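Local coordinates for glycoside hydrolase family 31 (Trueperella pyogenes, PDB 5I0F), which probably hydrolyses cycloalternan, a cyclic glucose oligosaccharide, through a covalent glycosyl-enzyme intermediate held in a TIM-barrel active site, at residues N278-L281 against D282-R286. Sequence-based numbering, arbitrary orientation.
Sequences NGFL and DVAGR
Arg286 folds back along the C-terminal end of helix 273-284 to meet Leu281 and Asn278, at the point where the chain leaves the beta-sandwich strand 263-271 and this helix for the first strand of the TIM barrel. The reversal begins at Gly285, whose N still bonds to Leu281 O (2.9 Å) while its positive phi of 122° takes the backbone out of the helix. From CB of Arg286, chi1 of -75° sets CG anti to the carbonyl carbon, and CG reaches Leu281 CB at 3.9 Å. The chain then runs extended through CD to NE, carrying the guanidinium back beside the preceding helical turns. CZ lies 4.0 Å from Leu281 CB, which covers one guanidinium face over its centre, and Leu281 CD1 comes near NH1. At the tip, NH1 and NH2 both donate to Asn278 OD1, each at 2.9 Å; NH2 arrives in the amide plane on a lone pair, NH1 almost in line with the C=O bond. The amide is further fixed by ND2, which donates to Thr274 O within the same helix and to Thr646 O, the last residue of helix 617-646, the latter bond tying the two helices together. Farther round the helix, the Ala284 methyl sits over one face of the Phe280 ring, 4.2 Å from its centroid, a CH-pi contact; Phe215 and His229 pack against the same ring. NH2 has a second acceptor, Asp282, forming a salt bridge that probably offsets part of the arginine's charge: OD1 lies 2.8 Å from NH2 and is approached from above the carboxylate plane.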
loop_
_atom_site.group_PDB
_atom_site.type_symbol
_atom_site.label_atom_id
_atom_site.label_comp_id
_atom_site.label_asym_id
_atom_site.label_seq_id
_atom_site.Cartn_x
_atom_site.Cartn_y
_atom_site.Cartn_z
ATOM N N ASN A 278 -3.941 -1.480 -21.750
ATOM C CA ASN A 278 -5.332 -1.901 -21.956
ATOM C C ASN A 278 -5.565 -3.398 -21.856
ATOM O O ASN A 278 -6.604 -3.836 -21.359
ATOM C CB ASN A 278 -5.889 -1.402 -23.284
ATOM C CG ASN A 278 -6.481 -0.037 -23.160
ATOM O OD1 ASN A 278 -7.546 0.145 -22.562
ATOM N ND2 ASN A 278 -5.802 0.932 -23.711
ATOM N N GLY A 279 -4.607 -4.178 -22.331
ATOM C CA GLY A 279 -4.679 -5.624 -22.177
ATOM C C GLY A 279 -4.787 -6.004 -20.717
ATOM O O GLY A 279 -5.662 -6.793 -20.322
ATOM N N PHE A 280 -3.896 -5.438 -19.916
ATOM C CA PHE A 280 -3.901 -5.667 -18.470
ATOM C C PHE A 280 -5.210 -5.214 -17.808
ATOM O O PHE A 280 -5.834 -5.977 -17.046
ATOM C CB PHE A 280 -2.679 -5.011 -17.838
ATOM C CG PHE A 280 -2.562 -5.249 -16.340
ATOM C CD1 PHE A 280 -2.668 -6.533 -15.802
ATOM C CD2 PHE A 280 -2.346 -4.183 -15.473
ATOM C CE1 PHE A 280 -2.574 -6.744 -14.426
ATOM C CE2 PHE A 280 -2.228 -4.390 -14.098
ATOM C CZ PHE A 280 -2.345 -5.677 -13.576
ATOM N N LEU A 281 -5.680 -4.029 -18.168
ATOM C CA LEU A 281 -6.954 -3.527 -17.638
ATOM C C LEU A 281 -8.172 -4.406 -17.974
ATOM O O LEU A 281 -9.088 -4.545 -17.138
ATOM C CB LEU A 281 -7.209 -2.087 -18.111
ATOM C CG LEU A 281 -6.204 -1.055 -17.601
ATOM C CD1 LEU A 281 -6.643 0.335 -18.049
ATOM C CD2 LEU A 281 -6.037 -1.101 -16.099
ATOM N N ASP A 282 -8.187 -4.992 -19.172
ATOM C CA ASP A 282 -9.209 -5.956 -19.532
ATOM C C ASP A 282 -9.266 -7.153 -18.565
ATOM O O ASP A 282 -10.344 -7.669 -18.316
ATOM C CB ASP A 282 -9.027 -6.472 -20.969
ATOM C CG ASP A 282 -9.447 -5.459 -22.022
ATOM O OD1 ASP A 282 -10.251 -4.546 -21.711
ATOM O OD2 ASP A 282 -8.972 -5.598 -23.168
ATOM N N VAL A 283 -8.121 -7.562 -18.029
ATOM C CA VAL A 283 -8.040 -8.666 -17.079
ATOM C C VAL A 283 -8.256 -8.197 -15.624
ATOM O O VAL A 283 -9.001 -8.830 -14.854
ATOM C CB VAL A 283 -6.682 -9.384 -17.253
ATOM C CG1 VAL A 283 -6.393 -10.359 -16.123
ATOM C CG2 VAL A 283 -6.660 -10.107 -18.591
ATOM N N ALA A 284 -7.629 -7.083 -15.263
ATOM C CA ALA A 284 -7.629 -6.590 -13.883
ATOM C C ALA A 284 -8.907 -5.883 -13.462
ATOM O O ALA A 284 -9.347 -6.076 -12.351
ATOM C CB ALA A 284 -6.438 -5.688 -13.641
ATOM N N GLY A 285 -9.488 -5.081 -14.348
ATOM C CA GLY A 285 -10.619 -4.204 -14.042
ATOM C C GLY A 285 -10.188 -2.791 -14.378
ATOM O O GLY A 285 -9.006 -2.500 -14.392
ATOM N N ARG A 286 -11.143 -1.935 -14.697
ATOM C CA ARG A 286 -10.866 -0.575 -15.161
ATOM C C ARG A 286 -11.322 0.460 -14.137
ATOM O O ARG A 286 -12.260 0.203 -13.422
ATOM C CB ARG A 286 -11.590 -0.320 -16.477
ATOM C CG ARG A 286 -10.929 -1.000 -17.660
ATOM C CD ARG A 286 -11.734 -0.846 -18.931
ATOM N NE ARG A 286 -11.053 -1.539 -20.022
ATOM C CZ ARG A 286 -10.048 -1.053 -20.747
ATOM N NH1 ARG A 286 -9.573 0.185 -20.556
ATOM N NH2 ARG A 286 -9.525 -1.809 -21.711
#